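PDB 2PH0: uncharacterized protein from Pectobacterium carotovorum, which probably carries heme in the cytosol during heme utilization, as a member of the ChuX/HutX family. Local coordinates for residues 27-30 / 31-35; 64-68 / 69-73; 53-56 / 57-60. One frame throughout, in Å; residues are numbered along the deposited sequence.

Interaction 1: 27-30 / 31-35; sequences SLFA and VVEAL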
loop_
_atom_site.group_PDB
_atom_site.type_symbol
_atom_site.label_atom_id
_atom_site.label_comp_id
_atom_site.label_asym_id
_atom_site.label_seq_id
_atom_site.Cartn_x
_atom_site.Cartn_y
_atom_site.Cartn_z
ATOM N N SER B 27 -12.513 14.779 -0.154
ATOM C CA SER B 27 -11.614 13.747 0.351
ATOM C C SER B 27 -12.348 12.649 1.116
ATOM O O SER B 27 -13.524 12.792 1.468
ATOM C CB SER B 27 -10.561 14.371 1.270
ATOM O OG SER B 27 -11.162 14.872 2.457
ATOM N N LEU B 28 -11.639 11.550 1.360
ATOM C CA LEU B 28 -12.190 10.429 2.104
ATOM C C LEU B 28 -12.435 10.884 3.546
ATOM O O LEU B 28 -13.429 10.496 4.173
ATOM C CB LEU B 28 -11.209 9.251 2.098
ATOM C CG LEU B 28 -11.759 7.825 2.244
ATOM C CD1 LEU B 28 -10.628 6.898 2.670
ATOM C CD2 LEU B 28 -12.877 7.769 3.263
ATOM N N PHE B 29 -11.541 11.710 4.083
ATOM C CA PHE B 29 -11.732 12.162 5.457
ATOM C C PHE B 29 -12.997 12.996 5.597
ATOM O O PHE B 29 -13.689 12.924 6.616
ATOM C CB PHE B 29 -10.554 12.990 5.967
ATOM C CG PHE B 29 -10.717 13.428 7.404
ATOM C CD1 PHE B 29 -10.734 12.486 8.431
ATOM C CD2 PHE B 29 -10.899 14.771 7.723
ATOM C CE1 PHE B 29 -10.932 12.873 9.755
ATOM C CE2 PHE B 29 -11.096 15.169 9.047
ATOM C CZ PHE B 29 -11.112 14.217 10.064
ATOM N N ALA B 30 -13.288 13.798 4.579
ATOM C CA ALA B 30 -14.481 14.640 4.600
ATOM C C ALA B 30 -15.721 13.756 4.754
ATOM O O ALA B 30 -16.623 14.060 5.539
ATOM C CB ALA B 30 -14.566 15.465 3.313
ATOM N N VAL B 31 -15.751 12.653 4.012
ATOM C CA VAL B 31 -16.864 11.720 4.082
ATOM C C VAL B 31 -16.943 11.066 5.460
ATOM O O VAL B 31 -18.012 11.001 6.058
ATOM C CB VAL B 31 -16.734 10.617 3.008
ATOM C CG1 VAL B 31 -17.883 9.644 3.114
ATOM C CG2 VAL B 31 -16.707 11.251 1.629
ATOM N N VAL B 32 -15.806 10.596 5.970
ATOM C CA VAL B 32 -15.772 9.940 7.276
ATOM C C VAL B 32 -16.191 10.864 8.412
ATOM O O VAL B 32 -16.901 10.453 9.338
ATOM C CB VAL B 32 -14.367 9.364 7.541
ATOM C CG1 VAL B 32 -14.251 8.847 8.968
ATOM C CG2 VAL B 32 -14.104 8.239 6.549
ATOM N N GLU B 33 -15.756 12.115 8.321
ATOM C CA GLU B 33 -16.056 13.148 9.305
ATOM C C GLU B 33 -17.557 13.430 9.347
ATOM O O GLU B 33 -18.084 13.924 10.349
ATOM C CB GLU B 33 -15.284 14.413 8.917
ATOM C CG GLU B 33 -15.471 15.619 9.794
ATOM C CD GLU B 33 -14.517 16.734 9.406
ATOM O OE1 GLU B 33 -14.577 17.202 8.243
ATOM O OE2 GLU B 33 -13.700 17.135 10.262
ATOM N N ALA B 34 -18.236 13.110 8.251
ATOM C CA ALA B 34 -19.673 13.335 8.138
ATOM C C ALA B 34 -20.523 12.127 8.519
ATOM O O ALA B 34 -21.751 12.209 8.523
ATOM C CB ALA B 34 -20.011 13.765 6.722
ATOM N N LEU B 35 -19.885 11.003 8.832
ATOM C CA LEU B 35 -20.634 9.804 9.206
ATOM C C LEU B 35 -21.367 9.978 10.519
ATOM O O LEU B 35 -20.981 10.793 11.356
ATOM C CB LEU B 35 -19.704 8.593 9.352
ATOM C CG LEU B 35 -19.145 7.941 8.091
ATOM C CD1 LEU B 35 -17.900 7.120 8.448
ATOM C CD2 LEU B 35 -20.221 7.076 7.450
HETATM O O HOH W 1 -16.958 16.604 6.428
#
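L28 O and F29 O receive the i+4 amides of V32 and E33 in regular helical bonds, 3.0 Å from V32 N to L28 O at an N-H...O angle of 166° and 2.8 Å from E33 N to F29 O, while the flanking bonds V31 N to S27 O and A34 N to A30 O are weak. At the start of this turn S27 is the N-cap: A30 N donates a hydrogen bond to S27 OG over 3.2 Å, the capping bond, satisfying an amide of the first turn. Of the side chains, F29 and E33 meet one turn apart. The ring of F29 lies under E33 CB, which sits 4.2 Å above its plane and off centre toward the rim; farther out, the carboxylate turns 57° against the ring and places OE2 3.5 Å from F29 CE2. E33 has its CG anti to the backbone N (chi1 179°), and the extended chain carries the carboxylate out beside F29 CE2 and CZ. Its other oxygen is tied back by a water that donates both to E33 OE1 (3.1 Å) and to A30 O (2.7 Å), bridging side chain and backbone. L28 and V32 meet through one branch each, CD2 against CG2 at 3.5 Å. The F29 ring also stacks on H107 and meets F126 edge-to-face. The whole is a short N-capped helix, 28-33, whose F29 and V32 lie on the antiparallel sheet, V32 on strands 40-44 and 107-115, while L28 and V31 meet helix 17-23.

Interaction 2: 64-68 / 69-73; sequences ISHTA and DAILE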
loop_
_atom_site.group_PDB
_atom_site.type_symbol
_atom_site.label_atom_id
_atom_site.label_comp_id
_atom_site.label_asym_id
_atom_site.label_seq_id
_atom_site.Cartn_x
_atom_site.Cartn_y
_atom_site.Cartn_z
ATOM N N ILE B 64 -4.954 -2.856 4.643
ATOM C CA ILE B 64 -5.266 -2.589 3.247
ATOM C C ILE B 64 -4.788 -1.226 2.788
ATOM O O ILE B 64 -4.911 -0.238 3.517
ATOM C CB ILE B 64 -6.801 -2.635 3.010
ATOM C CG1 ILE B 64 -7.340 -4.032 3.307
ATOM C CG2 ILE B 64 -7.132 -2.219 1.575
ATOM C CD1 ILE B 64 -8.851 -4.136 3.193
ATOM N N SER B 65 -4.222 -1.194 1.586
ATOM C CA SER B 65 -3.784 0.044 0.959
ATOM C C SER B 65 -4.835 0.206 -0.132
ATOM O O SER B 65 -4.986 -0.674 -0.976
ATOM C CB SER B 65 -2.412 -0.115 0.310
ATOM O OG SER B 65 -2.073 1.080 -0.371
ATOM N N HIS B 66 -5.561 1.317 -0.120
ATOM C CA HIS B 66 -6.619 1.509 -1.102
ATOM C C HIS B 66 -6.474 2.797 -1.897
ATOM O O HIS B 66 -6.608 3.894 -1.351
ATOM C CB HIS B 66 -7.977 1.489 -0.391
ATOM C CG HIS B 66 -9.152 1.479 -1.318
ATOM N ND1 HIS B 66 -9.253 2.319 -2.405
ATOM C CD2 HIS B 66 -10.289 0.741 -1.308
ATOM C CE1 HIS B 66 -10.398 2.098 -3.026
ATOM N NE2 HIS B 66 -11.045 1.145 -2.380
ATOM N N THR B 67 -6.182 2.654 -3.185
ATOM C CA THR B 67 -6.048 3.807 -4.064
ATOM C C THR B 67 -6.833 3.487 -5.327
ATOM O O THR B 67 -7.360 2.385 -5.474
ATOM C CB THR B 67 -4.585 4.068 -4.462
ATOM O OG1 THR B 67 -4.185 3.111 -5.446
ATOM C CG2 THR B 67 -3.669 3.949 -3.248
ATOM N N ALA B 68 -6.907 4.447 -6.239
ATOM C CA ALA B 68 -7.634 4.242 -7.480
ATOM C C ALA B 68 -6.989 3.173 -8.356
ATOM O O ALA B 68 -7.683 2.401 -9.024
ATOM C CB ALA B 68 -7.727 5.559 -8.242
ATOM N N ASP B 69 -5.663 3.111 -8.345
ATOM C CA ASP B 69 -4.965 2.145 -9.186
ATOM C C ASP B 69 -4.721 0.775 -8.576
ATOM O O ASP B 69 -4.441 -0.187 -9.294
ATOM C CB ASP B 69 -3.636 2.728 -9.650
ATOM C CG ASP B 69 -3.801 4.071 -10.315
ATOM O OD1 ASP B 69 -4.660 4.192 -11.215
ATOM O OD2 ASP B 69 -3.068 5.004 -9.937
ATOM N N ALA B 70 -4.824 0.670 -7.260
ATOM C CA ALA B 70 -4.590 -0.621 -6.642
ATOM C C ALA B 70 -5.088 -0.714 -5.219
ATOM O O ALA B 70 -4.901 0.195 -4.411
ATOM C CB ALA B 70 -3.106 -0.958 -6.683
ATOM N N ILE B 71 -5.733 -1.832 -4.928
ATOM C CA ILE B 71 -6.221 -2.121 -3.592
ATOM C C ILE B 71 -5.407 -3.344 -3.175
ATOM O O ILE B 71 -5.535 -4.412 -3.770
ATOM C CB ILE B 71 -7.720 -2.471 -3.597
ATOM C CG1 ILE B 71 -8.530 -1.279 -4.122
ATOM C CG2 ILE B 71 -8.162 -2.842 -2.192
ATOM C CD1 ILE B 71 -10.019 -1.553 -4.265
ATOM N N LEU B 72 -4.547 -3.177 -2.176
ATOM C CA LEU B 72 -3.706 -4.273 -1.703
ATOM C C LEU B 72 -4.128 -4.665 -0.290
ATOM O O LEU B 72 -4.213 -3.822 0.602
ATOM C CB LEU B 72 -2.246 -3.837 -1.730
ATOM C CG LEU B 72 -1.823 -3.367 -3.124
ATOM C CD1 LEU B 72 -0.402 -2.834 -3.079
ATOM C CD2 LEU B 72 -1.939 -4.539 -4.112
ATOM N N GLU B 73 -4.401 -5.950 -0.094
ATOM C CA GLU B 73 -4.857 -6.432 1.204
ATOM C C GLU B 73 -3.925 -7.490 1.769
ATOM O O GLU B 73 -3.479 -8.372 1.051
ATOM C CB GLU B 73 -6.252 -7.026 1.064
ATOM C CG GLU B 73 -7.241 -6.120 0.376
ATOM C CD GLU B 73 -8.523 -6.842 0.032
ATOM O OE1 GLU B 73 -9.011 -7.619 0.881
ATOM O OE2 GLU B 73 -9.042 -6.628 -1.083
HETATM O O HOH W 2 -2.481 0.432 -3.068
#
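One face of the H66 imidazole is covered by I71, whose CD1 stands 3.8 Å from the H66 ring centroid and 27° off the normal, a CH-pi contact; CD1 is displaced toward the rim and comes closest to the ring at H66 NE2, 3.4 Å away. The two side chains run side by side from a non-hydrogen-bonded pair of the antiparallel hairpin. I64 and E73 form the next such pair on the same face: I64 CG1 rests against the aliphatic E73 CG at 3.6 Å. I64 CG2 and I71 CG2 join the two pairs along the face. Between them S65 and L72 are the hydrogen-bonded pair, with S65 N to L72 O and L72 N to S65 O both 2.8 Å. Toward the turn the pattern gives way to T67. Its OG1 is held between the backbone N and carbonyl carbon (chi1 76°), where it accepts from A70 N at 3.1 Å and, weakly, from D69 N, while T67 N donates to A70 O. A water donates to A70 O and also bonds S65 OG. In the dimer A70, I71 and E73 continue the sheet into a strand of the second subunit, and D69 OD1 makes a salt bridge to R101 of that subunit. Carbon-carbon and CH-pi contacts thus join I64, H66, I71 and E73 on their face, whereas the turn relies on the T67 hydroxyl, which accepts one amide firmly and a second only weakly.

Interaction 3: 53-56 / 57-60; sequences DTIA and TWGE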
loop_
_atom_site.group_PDB
_atom_site.type_symbol
_atom_site.label_atom_id
_atom_site.label_comp_id
_atom_site.label_asym_id
_atom_site.label_seq_id
_atom_site.Cartn_x
_atom_site.Cartn_y
_atom_site.Cartn_z
ATOM N N ASP B 53 0.198 0.303 18.527
ATOM C CA ASP B 53 0.682 -0.664 19.509
ATOM C C ASP B 53 -0.446 -1.562 20.007
ATOM O O ASP B 53 -0.263 -2.768 20.168
ATOM C CB ASP B 53 1.334 0.049 20.700
ATOM C CG ASP B 53 2.699 0.619 20.360
ATOM O OD1 ASP B 53 3.531 -0.134 19.815
ATOM O OD2 ASP B 53 2.944 1.809 20.645
ATOM N N THR B 54 -1.611 -0.966 20.239
ATOM C CA THR B 54 -2.770 -1.714 20.715
ATOM C C THR B 54 -3.260 -2.731 19.683
ATOM O O THR B 54 -3.440 -3.909 20.000
ATOM C CB THR B 54 -3.924 -0.767 21.067
ATOM O OG1 THR B 54 -3.472 0.193 22.026
ATOM C CG2 THR B 54 -5.092 -1.543 21.656
ATOM N N ILE B 55 -3.462 -2.288 18.446
ATOM C CA ILE B 55 -3.939 -3.197 17.414
ATOM C C ILE B 55 -2.945 -4.339 17.246
ATOM O O ILE B 55 -3.328 -5.478 16.960
ATOM C CB ILE B 55 -4.149 -2.469 16.058
ATOM C CG1 ILE B 55 -5.130 -1.309 16.228
ATOM C CG2 ILE B 55 -4.691 -3.452 15.014
ATOM C CD1 ILE B 55 -5.218 -0.380 15.017
ATOM N N ALA B 56 -1.668 -4.044 17.473
ATOM C CA ALA B 56 -0.621 -5.050 17.342
ATOM C C ALA B 56 -0.783 -6.201 18.338
ATOM O O ALA B 56 -0.024 -7.170 18.300
ATOM C CB ALA B 56 0.744 -4.400 17.511
ATOM N N THR B 57 -1.773 -6.097 19.219
ATOM C CA THR B 57 -2.026 -7.141 20.216
ATOM C C THR B 57 -3.360 -7.852 19.973
ATOM O O THR B 57 -3.750 -8.721 20.750
ATOM C CB THR B 57 -2.071 -6.562 21.659
ATOM O OG1 THR B 57 -3.239 -5.747 21.819
ATOM C CG2 THR B 57 -0.846 -5.716 21.941
ATOM N N TRP B 58 -4.046 -7.492 18.891
ATOM C CA TRP B 58 -5.355 -8.069 18.571
ATOM C C TRP B 58 -5.370 -9.344 17.743
ATOM O O TRP B 58 -6.443 -9.864 17.436
ATOM C CB TRP B 58 -6.223 -7.039 17.843
ATOM C CG TRP B 58 -6.553 -5.822 18.637
ATOM C CD1 TRP B 58 -6.246 -5.587 19.943
ATOM C CD2 TRP B 58 -7.232 -4.656 18.166
ATOM N NE1 TRP B 58 -6.686 -4.345 20.315
ATOM C CE2 TRP B 58 -7.297 -3.750 19.243
ATOM C CE3 TRP B 58 -7.792 -4.287 16.934
ATOM C CZ2 TRP B 58 -7.898 -2.491 19.131
ATOM C CZ3 TRP B 58 -8.391 -3.039 16.817
ATOM C CH2 TRP B 58 -8.438 -2.153 17.913
ATOM N N GLY B 59 -4.205 -9.861 17.381
ATOM C CA GLY B 59 -4.187 -11.060 16.566
ATOM C C GLY B 59 -4.263 -10.676 15.099
ATOM O O GLY B 59 -4.032 -9.522 14.751
ATOM N N GLU B 60 -4.606 -11.629 14.239
ATOM C CA GLU B 60 -4.674 -11.372 12.804
ATOM C C GLU B 60 -5.748 -10.379 12.364
ATOM O O GLU B 60 -6.918 -10.495 12.720
ATOM C CB GLU B 60 -4.861 -12.689 12.051
ATOM C CG GLU B 60 -4.891 -12.552 10.537
ATOM C CD GLU B 60 -4.805 -13.898 9.839
ATOM O OE1 GLU B 60 -3.719 -14.517 9.879
ATOM O OE2 GLU B 60 -5.825 -14.339 9.264
HETATM O O HOH W 3 -2.391 -7.503 15.109
HETATM O O HOH W 4 -1.594 -9.620 17.992
#
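T57, W58 and I55 carry this contact, which folds the chain back at the end of helix 48-55 through a type I beta turn from I55 to W58. The closing bond runs from W58 N to I55 O, 2.9 Å long and nearly straight. The turn brings the W58 indole across I55: I55 CA lies over the centre of one ring face, 3.8 Å from the centroid of the five-membered ring, a CH-pi contact. I55 CG1 then covers the six-membered ring, 3.7 Å from W58 CZ3, and CG2 adds to it near CE3. T54 contributes from the same helix, its methyl CG2 3.5 Å from W58 NE1. T57 turns its hydroxyl back on the helix end: with chi1 at 69°, OG1 is directed at T54 O, to which it donates over 2.6 Å in the carbonyl plane. T57 CG2 meets D53 O at 3.5 Å. Helix 148-160 also packs on the indole through A153, F154 and L157, so that it as well as helix 48-55 touches W58. G59, with a positive phi of 87°, lets the chain leave toward strand 60-66, and its backbone is joined to the helix end by waters: one donates to both I55 O and G59 O, and another accepts from G59 N at 2.7 Å and donates to A56 O at 2.9 Å.

The three contacts follow one another as 27-30/31-35, 53-56/57-60 and 64-68/69-73, all within the ChuX/HutX homology region. Interactions 3 and 2 adjoin in sequence, the first delivering the chain from helix 48-55 into strand 60-66, whose far end forms the hairpin; their centres are 22 Å apart. Interaction 1 lies across the chain's centre from interaction 3, with 25 Å between centres and about 14 Å between nearest atoms. It comes nearest to interaction 2, about 6 Å between nearest atoms without touching. Of the three, interaction 2 alone touches the second subunit. None includes a bound heme, so their relation to a heme site remains open.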